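Local coordinates for protein H subunit of photosynthetic reaction center complex (Rhodopseudomonas palustris, PDB 6Z5S) that forms the membrane-anchored H subunit of the photosynthetic reaction centre and, as in related bacteria, probably stabilises the core complex and supports proton uptake to its secondary quinone, at residues N82-P87 / F103-G108; D208-D213 / A237-G242. One frame throughout, in Å; residues are numbered along the deposited sequence.

Contact 1 lies toward the surface and contact 2 is buried. Contact 1 sets the turn before strand 85-87 against the end of helix 102-105 and the loop after it; contact 2 lays a loop on the long helix 229-245. No hydrogen bond crosses either interface. In contact 1 two valines and a leucine pack together while an alanine touches the D105 carboxylate, near another protein of the assembly. In contact 2 two tyrosines receive an isoleucine, while glycine lets backbone atoms approach. The two are coupled through F103: its ring meets that of Y238 edge-to-face, F103 CE2 lies 3.9 Å from I210 CG2, and F103 CD2 lies 3.7 Å from A241 CB.

Contact 1: N82-P87 / F103-G108; sequences NVALTP and FADGVG
In the H-chain N-terminal region, the approach to strand 85-87 packs through V83, A84 and L85 against D105 and V107, where the short helix 102-105 gives way to a loop. One methyl of V107 does most of the apolar work. V107 CG1 lies 3.9 Å from L85 CG and 4.1 Å from V83 CB, and the V107 side chain passes those of L85 and V83 in the opposite direction. With chi1 at -60°, V107 turns CG1 away from its own carbonyl carbon. Beta-branched valine presents a methyl close to its backbone, which suits a meeting of two closely spaced chain segments. V107 CG1 also lies 3.9 Å from A84 O.

A84 is the centre of an inverse gamma turn, marked by a weak bond from L85 N to V83 O of 3.0 Å. The small A84 CB touches the D105 carboxylate, 3.5 Å from D105 OD2, in van der Waals contact. On the other segment, G106 leaves the helix with a phi of 72°, a conformation that glycine adopts easily and that swings the chain round to V107. R80 binds the carbonyl oxygens of D105 and G106 through NH1 and NH2. Beyond the pair, L85 rests on F96 and V107 on P98 of strand 96-98, while V83 and L85 also pack on another protein chain. The whole is a turn leading into a two-stranded antiparallel sheet, packed against the exit of a short helix.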
loop_
_atom_site.group_PDB
_atom_site.type_symbol
_atom_site.label_atom_id
_atom_site.label_comp_id
_atom_site.label_asym_id
_atom_site.label_seq_id
_atom_site.Cartn_x
_atom_site.Cartn_y
_atom_site.Cartn_z
ATOM N N ASN D 82 -2.299 -31.429 25.162
ATOM C CA ASN D 82 -1.423 -31.947 26.203
ATOM C C ASN D 82 -0.165 -32.514 25.561
ATOM O O ASN D 82 -0.245 -33.421 24.727
ATOM C CB ASN D 82 -2.142 -33.006 27.031
ATOM C CG ASN D 82 -2.981 -33.924 26.179
ATOM O OD1 ASN D 82 -3.782 -33.467 25.367
ATOM N ND2 ASN D 82 -2.810 -35.227 26.361
ATOM N N VAL D 83 0.987 -31.977 25.947
ATOM C CA VAL D 83 2.275 -32.385 25.422
ATOM C C VAL D 83 3.241 -32.563 26.588
ATOM O O VAL D 83 2.873 -32.422 27.751
ATOM C CB VAL D 83 2.830 -31.382 24.392
ATOM C CG1 VAL D 83 1.956 -31.354 23.162
ATOM C CG2 VAL D 83 2.902 -30.006 24.999
ATOM N N ALA D 84 4.493 -32.877 26.258
ATOM C CA ALA D 84 5.506 -33.204 27.260
ATOM C C ALA D 84 6.191 -31.923 27.720
ATOM O O ALA D 84 7.321 -31.610 27.343
ATOM C CB ALA D 84 6.508 -34.201 26.696
ATOM N N LEU D 85 5.492 -31.179 28.570
ATOM C CA LEU D 85 5.976 -29.896 29.050
ATOM C C LEU D 85 5.585 -29.720 30.506
ATOM O O LEU D 85 4.541 -30.204 30.943
ATOM C CB LEU D 85 5.412 -28.741 28.221
ATOM C CG LEU D 85 6.102 -28.436 26.898
ATOM C CD1 LEU D 85 5.262 -27.483 26.102
ATOM C CD2 LEU D 85 7.462 -27.847 27.149
ATOM N N THR D 86 6.430 -29.018 31.253
ATOM C CA THR D 86 6.089 -28.714 32.630
ATOM C C THR D 86 6.395 -27.255 32.937
ATOM O O THR D 86 7.414 -26.727 32.493
ATOM C CB THR D 86 6.838 -29.628 33.608
ATOM O OG1 THR D 86 6.405 -29.348 34.943
ATOM C CG2 THR D 86 8.340 -29.439 33.511
ATOM N N PRO D 87 5.521 -26.574 33.669
ATOM C CA PRO D 87 5.735 -25.145 33.919
ATOM C C PRO D 87 7.005 -24.899 34.716
ATOM O O PRO D 87 7.249 -25.533 35.743
ATOM C CB PRO D 87 4.483 -24.730 34.696
ATOM C CG PRO D 87 3.880 -25.985 35.170
ATOM C CD PRO D 87 4.230 -27.037 34.189
ATOM N N PHE D 103 12.973 -33.078 20.540
ATOM C CA PHE D 103 12.924 -33.518 19.152
ATOM C C PHE D 103 11.833 -34.556 18.946
ATOM O O PHE D 103 11.141 -34.542 17.923
ATOM C CB PHE D 103 14.278 -34.075 18.729
ATOM C CG PHE D 103 15.303 -33.022 18.473
ATOM C CD1 PHE D 103 16.049 -32.506 19.507
ATOM C CD2 PHE D 103 15.517 -32.547 17.199
ATOM C CE1 PHE D 103 16.988 -31.538 19.276
ATOM C CE2 PHE D 103 16.457 -31.578 16.963
ATOM C CZ PHE D 103 17.195 -31.075 18.003
ATOM N N ALA D 104 11.661 -35.460 19.905
ATOM C CA ALA D 104 10.632 -36.485 19.808
ATOM C C ALA D 104 9.291 -36.025 20.354
ATOM O O ALA D 104 8.247 -36.459 19.857
ATOM C CB ALA D 104 11.073 -37.748 20.547
ATOM N N ASP D 105 9.294 -35.156 21.363
ATOM C CA ASP D 105 8.039 -34.687 21.932
ATOM C C ASP D 105 7.306 -33.753 20.985
ATOM O O ASP D 105 6.070 -33.727 20.975
ATOM C CB ASP D 105 8.297 -33.978 23.255
ATOM C CG ASP D 105 9.095 -34.819 24.216
ATOM O OD1 ASP D 105 9.211 -36.038 23.983
ATOM O OD2 ASP D 105 9.618 -34.258 25.199
ATOM N N GLY D 106 8.037 -32.985 20.188
ATOM C CA GLY D 106 7.410 -31.973 19.373
ATOM C C GLY D 106 6.926 -30.814 20.214
ATOM O O GLY D 106 5.729 -30.525 20.258
ATOM N N VAL D 107 7.852 -30.151 20.904
ATOM C CA VAL D 107 7.535 -29.013 21.751
ATOM C C VAL D 107 8.457 -27.863 21.382
ATOM O O VAL D 107 9.541 -28.055 20.830
ATOM C CB VAL D 107 7.661 -29.343 23.250
ATOM C CG1 VAL D 107 6.721 -30.461 23.620
ATOM C CG2 VAL D 107 9.081 -29.708 23.591
ATOM N N GLY D 108 8.006 -26.654 21.693
ATOM C CA GLY D 108 8.765 -25.462 21.406
ATOM C C GLY D 108 8.901 -25.214 19.924
ATOM O O GLY D 108 7.964 -25.421 19.150
#

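Contact 2: D208-D213 / A237-G242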
loop_
_atom_site.group_PDB
_atom_site.type_symbol
_atom_site.label_atom_id
_atom_site.label_comp_id
_atom_site.label_asym_id
_atom_site.label_seq_id
_atom_site.Cartn_x
_atom_site.Cartn_y
_atom_site.Cartn_z
ATOM N N ASP D 208 22.596 -26.794 9.091
ATOM C CA ASP D 208 23.107 -26.307 10.360
ATOM C C ASP D 208 22.102 -26.415 11.495
ATOM O O ASP D 208 22.420 -26.021 12.620
ATOM C CB ASP D 208 23.558 -24.859 10.217
ATOM C CG ASP D 208 22.533 -24.012 9.515
ATOM O OD1 ASP D 208 22.245 -24.301 8.336
ATOM O OD2 ASP D 208 22.009 -23.067 10.139
ATOM N N ALA D 209 20.902 -26.931 11.239
ATOM C CA ALA D 209 19.901 -27.022 12.294
ATOM C C ALA D 209 20.215 -28.157 13.258
ATOM O O ALA D 209 20.250 -27.956 14.474
ATOM C CB ALA D 209 18.512 -27.197 11.687
ATOM N N ILE D 210 20.445 -29.354 12.734
ATOM C CA ILE D 210 20.820 -30.501 13.540
ATOM C C ILE D 210 22.227 -30.917 13.145
ATOM O O ILE D 210 22.775 -30.456 12.146
ATOM C CB ILE D 210 19.839 -31.672 13.378
ATOM C CG1 ILE D 210 19.991 -32.296 11.995
ATOM C CG2 ILE D 210 18.418 -31.191 13.572
ATOM C CD1 ILE D 210 18.960 -33.339 11.686
ATOM N N ARG D 211 22.807 -31.802 13.943
ATOM C CA ARG D 211 24.140 -32.295 13.653
ATOM C C ARG D 211 24.055 -33.599 12.865
ATOM O O ARG D 211 22.972 -34.091 12.544
ATOM C CB ARG D 211 24.937 -32.469 14.937
ATOM C CG ARG D 211 24.269 -33.325 15.971
ATOM C CD ARG D 211 25.192 -33.553 17.146
ATOM N NE ARG D 211 24.708 -34.633 17.992
ATOM C CZ ARG D 211 23.946 -34.449 19.062
ATOM N NH1 ARG D 211 23.545 -35.489 19.776
ATOM N NH2 ARG D 211 23.589 -33.223 19.417
ATOM N N GLY D 212 25.220 -34.176 12.571
ATOM C CA GLY D 212 25.285 -35.230 11.571
ATOM C C GLY D 212 24.530 -36.489 11.949
ATOM O O GLY D 212 23.871 -37.099 11.104
ATOM N N ASP D 213 24.621 -36.906 13.209
ATOM C CA ASP D 213 23.978 -38.155 13.599
ATOM C C ASP D 213 22.468 -38.009 13.687
ATOM O O ASP D 213 21.738 -38.976 13.447
ATOM C CB ASP D 213 24.528 -38.637 14.936
ATOM C CG ASP D 213 24.425 -37.584 16.011
ATOM O OD1 ASP D 213 24.961 -36.476 15.806
ATOM O OD2 ASP D 213 23.798 -37.856 17.054
ATOM N N ALA D 237 9.185 -29.890 11.813
ATOM C CA ALA D 237 9.277 -29.626 13.239
ATOM C C ALA D 237 10.523 -30.252 13.840
ATOM O O ALA D 237 11.156 -29.656 14.716
ATOM C CB ALA D 237 8.028 -30.148 13.939
ATOM N N TYR D 238 10.886 -31.453 13.392
ATOM C CA TYR D 238 12.139 -32.042 13.835
ATOM C C TYR D 238 13.307 -31.148 13.468
ATOM O O TYR D 238 14.258 -31.007 14.242
ATOM C CB TYR D 238 12.320 -33.427 13.223
ATOM C CG TYR D 238 13.552 -34.135 13.713
ATOM C CD1 TYR D 238 13.510 -34.927 14.844
ATOM C CD2 TYR D 238 14.758 -34.006 13.051
ATOM C CE1 TYR D 238 14.630 -35.569 15.297
ATOM C CE2 TYR D 238 15.882 -34.642 13.501
ATOM C CZ TYR D 238 15.812 -35.423 14.622
ATOM O OH TYR D 238 16.938 -36.064 15.074
ATOM N N TYR D 239 13.253 -30.529 12.295
ATOM C CA TYR D 239 14.349 -29.645 11.924
ATOM C C TYR D 239 14.280 -28.303 12.638
ATOM O O TYR D 239 15.323 -27.722 12.948
ATOM C CB TYR D 239 14.377 -29.447 10.416
ATOM C CG TYR D 239 14.954 -30.637 9.706
ATOM C CD1 TYR D 239 16.319 -30.805 9.596
ATOM C CD2 TYR D 239 14.132 -31.608 9.171
ATOM C CE1 TYR D 239 16.846 -31.899 8.954
ATOM C CE2 TYR D 239 14.647 -32.697 8.529
ATOM C CZ TYR D 239 16.003 -32.839 8.424
ATOM O OH TYR D 239 16.506 -33.937 7.780
ATOM N N GLY D 240 13.081 -27.797 12.915
ATOM C CA GLY D 240 12.965 -26.566 13.671
ATOM C C GLY D 240 13.367 -26.699 15.121
ATOM O O GLY D 240 13.771 -25.707 15.730
ATOM N N ALA D 241 13.247 -27.897 15.691
ATOM C CA ALA D 241 13.670 -28.095 17.072
ATOM C C ALA D 241 15.143 -27.779 17.252
ATOM O O ALA D 241 15.545 -27.263 18.299
ATOM C CB ALA D 241 13.381 -29.526 17.511
ATOM N N GLY D 242 15.960 -28.067 16.242
ATOM C CA GLY D 242 17.379 -27.804 16.340
ATOM C C GLY D 242 17.729 -26.340 16.451
ATOM O O GLY D 242 18.816 -26.011 16.931
#
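I210 reaches from the loop that follows strand 205-206, in the PRC-barrel region, to the tyrosines Y238 and Y239 on helix 229-245. The apolar part of the contact is carried by one methyl. CD1 of I210 lies 3.8 Å from CE2 of Y238, where it meets the ring at its edge and near its plane, and 3.7 Å from CE1 of Y239, which it approaches obliquely. Two rotations set this up: chi1 of I210, 71°, places CG1 between the backbone N and the carbonyl carbon, and the extended chi2 carries CD1 out to the rings. Isoleucine suits the place, since its long branch reaches the tyrosines while the short branch, I210 CG2, comes to the G242 end of the contact, 4.5 Å from G242 CA.

The polar ends of the tyrosines are satisfied outside the two segments, while their ring carbons pack on I210. Y238 OH bonds to the carbonyl O of Q214, and Y239 OH to that of L190 in strand 188-192, which ties the helix to the four-stranded sheet.

Contacts with backbone atoms complete the joint. A209, small enough to lie close to the helix, sets its CB 3.5 Å from the carbonyl O of Y239. G242 has no side chain to intervene, and G242 CA approaches A209 O at 3.4 Å in a CA-H...O contact with an angle of 134° at the hydrogen.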